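Local coordinates for alpha-(N-acetylaminomethylene)succinic acid hydrolase (Mesorhizobium loti, PDB 3KXP), which catalyses the last step of vitamin B6 degradation, hydrolysing (E)-2-(acetamidomethylene)succinate to succinic semialdehyde, acetate, ammonia and carbon dioxide, at residues A[257-269]-A[284-296]. Residues are numbered along the deposited sequence; the frame is centred on the assembly and turned at random.
Sequences PVLIVRGESSKLV and LPVVVVPGADHYV
Leu-268 lies over one face of the imidazole of His-294, its CB 4.1 Å from the ring centroid in a CH-pi contact, while its CD1 reaches CE1; Tyr-295 CZ lies in plane at the imidazole edge. In turn, His-294 CD2 sits over the rim of one tyrosine face, and Asp-293 OD1 is at that ring's edge. The guanidinium of Arg-262 has the backbone N of Glu-264 over one face, towards the rim, and in its own plane NH1 donates to Val-269 O, a bond that ties the loop back to its strand. Leading into these loops, strands 258-263 and 286-289 run parallel, the last two of the alpha/beta hydrolase sheet within this chain, joined through helix 271-280 in a beta-alpha-beta crossover; Val-286 bonds the second subunit's backbone. Ile-260 N donates to Pro-285 O at 3.0 Å, nearly straight at 176°, and Val-287 N returns to Ile-260 O. Branched side chains suit this extended backbone; Val-261 CG1 meets both Val-289 CG2 and Val-296 CG1, each at 3.9 Å. Glycine suits position 263, where a CB would fall too close to Asp-293 O. Beyond it, the extended chain of Glu-264, with CG anti to the backbone N (chi1 170°), carries OE1 to Gly-291 N at 3.1 Å, and OE2 forms a salt bridge with Arg-279 of the second subunit. Ser-266 OG accepts from Leu-268 N and Val-269 N, an ST turn and ST motif, and also bonds Asp-166. With alanine here, those two amides and Asp-166 would probably lose a partner, freeing the turn beside His-294 to shift. With His-294 ND1 bonded to Asp-166 and its side chain beside Ser-142, the inferred nucleophile, the chemistry is consistent with a Ser-His-Asp catalytic triad whose histidine is placed by the loops that follow two neighbouring strands.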
ATOM      1  N   PRO A 257      -3.360  -9.736   0.517  1.00 25.27           N
ATOM      2  CA  PRO A 257      -2.682  -8.433   0.579  1.00 25.56           C
ATOM      3  C   PRO A 257      -1.511  -8.402   1.558  1.00 25.48           C
ATOM      4  O   PRO A 257      -1.628  -8.861   2.695  1.00 24.24           O
ATOM      5  CB  PRO A 257      -3.797  -7.481   1.011  1.00 24.47           C
ATOM      6  CG  PRO A 257      -5.031  -8.138   0.453  1.00 25.35           C
ATOM      7  CD  PRO A 257      -4.800  -9.588   0.789  1.00 23.29           C
ATOM      8  N   VAL A 258      -0.387  -7.856   1.107  1.00 24.81           N
ATOM      9  CA  VAL A 258       0.797  -7.736   1.945  1.00 23.19           C
ATOM     10  C   VAL A 258       1.443  -6.364   1.783  1.00 24.21           C
ATOM     11  O   VAL A 258       1.815  -5.965   0.681  1.00 25.63           O
ATOM     12  CB  VAL A 258       1.839  -8.818   1.604  1.00 25.24           C
ATOM     13  CG1 VAL A 258       3.109  -8.618   2.444  1.00 21.81           C
ATOM     14  CG2 VAL A 258       1.242 -10.199   1.852  1.00 24.05           C
ATOM     15  N   LEU A 259       1.550  -5.631   2.883  1.00 22.93           N
ATOM     16  CA  LEU A 259       2.178  -4.324   2.866  1.00 22.21           C
ATOM     17  C   LEU A 259       3.624  -4.538   3.312  1.00 23.42           C
ATOM     18  O   LEU A 259       3.871  -5.111   4.370  1.00 24.26           O
ATOM     19  CB  LEU A 259       1.480  -3.381   3.837  1.00 19.39           C
ATOM     20  CG  LEU A 259       2.158  -2.020   4.038  1.00 19.77           C
ATOM     21  CD1 LEU A 259       1.944  -1.141   2.803  1.00 20.64           C
ATOM     22  CD2 LEU A 259       1.567  -1.333   5.271  1.00 18.06           C
ATOM     23  N   ILE A 260       4.578  -4.095   2.505  1.00 23.21           N
ATOM     24  CA  ILE A 260       5.980  -4.256   2.861  1.00 24.09           C
ATOM     25  C   ILE A 260       6.482  -2.965   3.490  1.00 25.41           C
ATOM     26  O   ILE A 260       6.381  -1.890   2.891  1.00 26.63           O
ATOM     27  CB  ILE A 260       6.849  -4.566   1.632  1.00 22.63           C
ATOM     28  CG1 ILE A 260       6.350  -5.834   0.939  1.00 23.71           C
ATOM     29  CG2 ILE A 260       8.294  -4.748   2.058  1.00 22.23           C
ATOM     30  CD1 ILE A 260       7.055  -6.126  -0.379  1.00 21.74           C
ATOM     31  N   VAL A 261       7.008  -3.068   4.705  1.00 23.43           N
ATOM     32  CA  VAL A 261       7.532  -1.899   5.390  1.00 21.83           C
ATOM     33  C   VAL A 261       9.013  -2.099   5.643  1.00 23.47           C
ATOM     34  O   VAL A 261       9.418  -3.128   6.187  1.00 24.60           O
ATOM     35  CB  VAL A 261       6.824  -1.664   6.740  1.00 18.71           C
ATOM     36  CG1 VAL A 261       7.469  -0.500   7.465  1.00 16.82           C
ATOM     37  CG2 VAL A 261       5.348  -1.373   6.506  1.00 19.10           C
ATOM     38  N   ARG A 262       9.825  -1.134   5.215  1.00 22.20           N
ATOM     39  CA  ARG A 262      11.265  -1.215   5.434  1.00 22.29           C
ATOM     40  C   ARG A 262      11.740   0.048   6.117  1.00 21.54           C
ATOM     41  O   ARG A 262      11.179   1.125   5.912  1.00 20.53           O
ATOM     42  CB  ARG A 262      12.054  -1.355   4.123  1.00 20.91           C
ATOM     43  CG  ARG A 262      13.555  -1.559   4.380  1.00 22.76           C
ATOM     44  CD  ARG A 262      14.434  -1.457   3.147  1.00 24.45           C
ATOM     45  NE  ARG A 262      14.861  -0.081   2.935  1.00 30.43           N
ATOM     46  CZ  ARG A 262      16.071   0.400   3.204  1.00 26.71           C
ATOM     47  NH1 ARG A 262      17.026  -0.377   3.700  1.00 25.99           N
ATOM     48  NH2 ARG A 262      16.315   1.680   2.988  1.00 27.26           N
ATOM     49  N   GLY A 263      12.773  -0.090   6.933  1.00 21.23           N
ATOM     50  CA  GLY A 263      13.332   1.073   7.589  1.00 22.78           C
ATOM     51  C   GLY A 263      14.392   1.615   6.646  1.00 21.60           C
ATOM     52  O   GLY A 263      15.146   0.840   6.052  1.00 20.26           O
ATOM     53  N   GLU A 264      14.447   2.931   6.493  1.00 20.48           N
ATOM     54  CA  GLU A 264      15.430   3.544   5.608  1.00 22.04           C
ATOM     55  C   GLU A 264      16.864   3.094   5.875  1.00 21.82           C
ATOM     56  O   GLU A 264      17.601   2.787   4.942  1.00 20.52           O
ATOM     57  CB  GLU A 264      15.355   5.072   5.701  1.00 24.34           C
ATOM     58  CG  GLU A 264      16.495   5.778   4.993  1.00 27.06           C
ATOM     59  CD  GLU A 264      16.447   7.283   5.160  1.00 30.13           C
ATOM     60  OE1 GLU A 264      16.199   7.753   6.292  1.00 29.96           O
ATOM     61  OE2 GLU A 264      16.671   7.996   4.160  1.00 33.48           O
ATOM     62  N   SER A 265      17.263   3.051   7.141  1.00 21.40           N
ATOM     63  CA  SER A 265      18.624   2.644   7.468  1.00 22.12           C
ATOM     64  C   SER A 265      18.735   1.239   8.070  1.00 22.87           C
ATOM     65  O   SER A 265      19.716   0.916   8.747  1.00 22.02           O
ATOM     66  CB  SER A 265      19.268   3.671   8.406  1.00 21.07           C
ATOM     67  OG  SER A 265      18.460   3.913   9.545  1.00 28.39           O
ATOM     68  N   SER A 266      17.738   0.398   7.813  1.00 22.77           N
ATOM     69  CA  SER A 266      17.765  -0.972   8.319  1.00 23.63           C
ATOM     70  C   SER A 266      19.049  -1.697   7.914  1.00 24.15           C
ATOM     71  O   SER A 266      19.446  -1.651   6.754  1.00 24.48           O
ATOM     72  CB  SER A 266      16.589  -1.779   7.773  1.00 20.42           C
ATOM     73  OG  SER A 266      16.835  -3.163   7.973  1.00 16.57           O
ATOM     74  N   LYS A 267      19.686  -2.375   8.861  1.00 24.92           N
ATOM     75  CA  LYS A 267      20.900  -3.110   8.540  1.00 29.08           C
ATOM     76  C   LYS A 267      20.580  -4.563   8.184  1.00 28.04           C
ATOM     77  O   LYS A 267      21.470  -5.319   7.803  1.00 29.91           O
ATOM     78  CB  LYS A 267      21.891  -3.061   9.707  1.00 32.01           C
ATOM     79  CG  LYS A 267      22.342  -1.661  10.064  1.00 37.13           C
ATOM     80  CD  LYS A 267      23.469  -1.673  11.088  1.00 43.06           C
ATOM     81  CE  LYS A 267      23.117  -2.445  12.359  1.00 46.99           C
ATOM     82  NZ  LYS A 267      24.236  -2.419  13.367  1.00 49.36           N
ATOM     83  N   LEU A 268      19.311  -4.946   8.296  1.00 26.70           N
ATOM     84  CA  LEU A 268      18.897  -6.308   7.967  1.00 25.76           C
ATOM     85  C   LEU A 268      18.377  -6.341   6.530  1.00 26.61           C
ATOM     86  O   LEU A 268      18.856  -7.121   5.709  1.00 27.50           O
ATOM     87  CB  LEU A 268      17.802  -6.783   8.926  1.00 25.46           C
ATOM     88  CG  LEU A 268      17.578  -8.286   9.178  1.00 28.79           C
ATOM     89  CD1 LEU A 268      16.119  -8.609   8.934  1.00 25.93           C
ATOM     90  CD2 LEU A 268      18.474  -9.147   8.306  1.00 25.00           C
ATOM     91  N   VAL A 269      17.404  -5.487   6.226  1.00 25.98           N
ATOM     92  CA  VAL A 269      16.844  -5.422   4.878  1.00 25.58           C
ATOM     93  C   VAL A 269      17.425  -4.206   4.163  1.00 26.97           C
ATOM     94  O   VAL A 269      17.093  -3.064   4.483  1.00 27.62           O
ATOM     95  CB  VAL A 269      15.297  -5.309   4.903  1.00 25.49           C
ATOM     96  CG1 VAL A 269      14.757  -5.089   3.496  1.00 21.73           C
ATOM     97  CG2 VAL A 269      14.693  -6.575   5.498  1.00 24.74           C
ATOM     98  N   LEU A 284       2.693  -5.614  -4.644  1.00 21.85           N
ATOM     99  CA  LEU A 284       2.591  -5.422  -3.198  1.00 23.20           C
ATOM    100  C   LEU A 284       2.988  -4.002  -2.776  1.00 22.55           C
ATOM    101  O   LEU A 284       4.123  -3.580  -2.990  1.00 23.85           O
ATOM    102  CB  LEU A 284       3.462  -6.458  -2.470  1.00 21.29           C
ATOM    103  CG  LEU A 284       3.063  -7.922  -2.695  1.00 24.13           C
ATOM    104  CD1 LEU A 284       4.067  -8.874  -2.022  1.00 21.47           C
ATOM    105  CD2 LEU A 284       1.649  -8.142  -2.146  1.00 24.29           C
ATOM    106  N   PRO A 285       2.053  -3.246  -2.175  1.00 20.62           N
ATOM    107  CA  PRO A 285       2.347  -1.873  -1.737  1.00 20.47           C
ATOM    108  C   PRO A 285       3.561  -1.802  -0.815  1.00 20.53           C
ATOM    109  O   PRO A 285       3.769  -2.674   0.025  1.00 20.77           O
ATOM    110  CB  PRO A 285       1.061  -1.443  -1.036  1.00 18.73           C
ATOM    111  CG  PRO A 285       0.528  -2.737  -0.506  1.00 21.99           C
ATOM    112  CD  PRO A 285       0.731  -3.671  -1.691  1.00 20.63           C
ATOM    113  N   VAL A 286       4.351  -0.751  -0.976  1.00 21.06           N
ATOM    114  CA  VAL A 286       5.562  -0.577  -0.191  1.00 21.14           C
ATOM    115  C   VAL A 286       5.626   0.751   0.560  1.00 22.74           C
ATOM    116  O   VAL A 286       5.203   1.793   0.046  1.00 23.34           O
ATOM    117  CB  VAL A 286       6.812  -0.678  -1.102  1.00 19.86           C
ATOM    118  CG1 VAL A 286       8.061  -0.426  -0.296  1.00 21.47           C
ATOM    119  CG2 VAL A 286       6.875  -2.060  -1.766  1.00 18.79           C
ATOM    120  N   VAL A 287       6.177   0.693   1.772  1.00 21.76           N
ATOM    121  CA  VAL A 287       6.366   1.852   2.640  1.00 19.84           C
ATOM    122  C   VAL A 287       7.804   1.808   3.181  1.00 21.20           C
ATOM    123  O   VAL A 287       8.231   0.790   3.726  1.00 20.86           O
ATOM    124  CB  VAL A 287       5.368   1.829   3.831  1.00 20.18           C
ATOM    125  CG1 VAL A 287       5.831   2.763   4.937  1.00 19.00           C
ATOM    126  CG2 VAL A 287       3.981   2.249   3.359  1.00 19.15           C
ATOM    127  N   VAL A 288       8.549   2.898   2.994  1.00 21.96           N
ATOM    128  CA  VAL A 288       9.931   3.015   3.474  1.00 22.34           C
ATOM    129  C   VAL A 288       9.901   4.137   4.514  1.00 23.40           C
ATOM    130  O   VAL A 288       9.608   5.290   4.192  1.00 24.10           O
ATOM    131  CB  VAL A 288      10.924   3.383   2.327  1.00 22.86           C
ATOM    132  CG1 VAL A 288      12.331   3.566   2.884  1.00 21.73           C
ATOM    133  CG2 VAL A 288      10.950   2.278   1.274  1.00 21.85           C
ATOM    134  N   VAL A 289      10.194   3.791   5.765  1.00 24.38           N
ATOM    135  CA  VAL A 289      10.142   4.760   6.850  1.00 23.21           C
ATOM    136  C   VAL A 289      11.452   5.511   7.076  1.00 25.27           C
ATOM    137  O   VAL A 289      12.467   4.923   7.451  1.00 25.70           O
ATOM    138  CB  VAL A 289       9.704   4.071   8.169  1.00 23.30           C
ATOM    139  CG1 VAL A 289       9.445   5.114   9.249  1.00 19.36           C
ATOM    140  CG2 VAL A 289       8.452   3.223   7.926  1.00 20.64           C
ATOM    141  N   PRO A 290      11.437   6.836   6.849  1.00 26.33           N
ATOM    142  CA  PRO A 290      12.619   7.688   7.025  1.00 26.34           C
ATOM    143  C   PRO A 290      13.017   7.768   8.494  1.00 25.86           C
ATOM    144  O   PRO A 290      12.162   7.805   9.379  1.00 25.76           O
ATOM    145  CB  PRO A 290      12.155   9.044   6.490  1.00 27.32           C
ATOM    146  CG  PRO A 290      11.030   8.692   5.548  1.00 28.76           C
ATOM    147  CD  PRO A 290      10.314   7.613   6.300  1.00 25.42           C
ATOM    148  N   GLY A 291      14.319   7.797   8.742  1.00 26.75           N
ATOM    149  CA  GLY A 291      14.816   7.878  10.104  1.00 27.75           C
ATOM    150  C   GLY A 291      14.766   6.574  10.887  1.00 28.50           C
ATOM    151  O   GLY A 291      15.257   6.519  12.015  1.00 31.47           O
ATOM    152  N   ALA A 292      14.182   5.529  10.302  1.00 25.58           N
ATOM    153  CA  ALA A 292      14.072   4.237  10.977  1.00 23.69           C
ATOM    154  C   ALA A 292      15.074   3.194  10.492  1.00 22.71           C
ATOM    155  O   ALA A 292      15.365   3.103   9.294  1.00 23.66           O
ATOM    156  CB  ALA A 292      12.655   3.689  10.819  1.00 20.70           C
ATOM    157  N   ASP A 293      15.606   2.412  11.427  1.00 22.01           N
ATOM    158  CA  ASP A 293      16.535   1.345  11.075  1.00 24.05           C
ATOM    159  C   ASP A 293      15.696   0.061  11.081  1.00 24.82           C
ATOM    160  O   ASP A 293      14.493   0.111  10.805  1.00 26.20           O
ATOM    161  CB  ASP A 293      17.710   1.258  12.069  1.00 24.14           C
ATOM    162  CG  ASP A 293      17.264   0.964  13.500  1.00 27.69           C
ATOM    163  OD1 ASP A 293      18.144   0.758  14.368  1.00 26.57           O
ATOM    164  OD2 ASP A 293      16.041   0.940  13.759  1.00 29.43           O
ATOM    165  N   HIS A 294      16.302  -1.079  11.388  1.00 23.62           N
ATOM    166  CA  HIS A 294      15.562  -2.331  11.389  1.00 23.73           C
ATOM    167  C   HIS A 294      14.338  -2.333  12.309  1.00 25.25           C
ATOM    168  O   HIS A 294      13.324  -2.967  11.999  1.00 25.22           O
ATOM    169  CB  HIS A 294      16.509  -3.478  11.769  1.00 24.23           C
ATOM    170  CG  HIS A 294      15.828  -4.798  11.972  1.00 25.06           C
ATOM    171  ND1 HIS A 294      15.062  -5.404  10.997  1.00 23.01           N
ATOM    172  CD2 HIS A 294      15.837  -5.649  13.027  1.00 25.58           C
ATOM    173  CE1 HIS A 294      14.633  -6.571  11.441  1.00 23.64           C
ATOM    174  NE2 HIS A 294      15.088  -6.745  12.669  1.00 23.53           N
ATOM    175  N   TYR A 295      14.429  -1.612  13.427  1.00 23.74           N
ATOM    176  CA  TYR A 295      13.355  -1.562  14.421  1.00 22.13           C
ATOM    177  C   TYR A 295      12.305  -0.489  14.146  1.00 23.67           C
ATOM    178  O   TYR A 295      12.054   0.392  14.967  1.00 23.15           O
ATOM    179  CB  TYR A 295      13.997  -1.380  15.795  1.00 19.41           C
ATOM    180  CG  TYR A 295      15.094  -2.391  15.994  1.00 20.64           C
ATOM    181  CD1 TYR A 295      14.796  -3.716  16.325  1.00 20.60           C
ATOM    182  CD2 TYR A 295      16.422  -2.067  15.714  1.00 21.44           C
ATOM    183  CE1 TYR A 295      15.792  -4.695  16.359  1.00 22.42           C
ATOM    184  CE2 TYR A 295      17.429  -3.041  15.744  1.00 23.18           C
ATOM    185  CZ  TYR A 295      17.103  -4.351  16.063  1.00 23.59           C
ATOM    186  OH  TYR A 295      18.083  -5.318  16.073  1.00 25.85           O
ATOM    187  N   VAL A 296      11.668  -0.605  12.986  1.00 24.32           N
ATOM    188  CA  VAL A 296      10.670   0.352  12.536  1.00 23.89           C
ATOM    189  C   VAL A 296       9.539   0.721  13.495  1.00 25.02           C
ATOM    190  O   VAL A 296       9.364   1.898  13.823  1.00 24.58           O
ATOM    191  CB  VAL A 296      10.034  -0.113  11.214  1.00 23.71           C
ATOM    192  CG1 VAL A 296       9.187   1.016  10.620  1.00 20.48           C
ATOM    193  CG2 VAL A 296      11.133  -0.564  10.252  1.00 21.13           C
TER
HETATM  194  O   HOH W   1      19.111  -1.861  11.576  1.00 15.58           O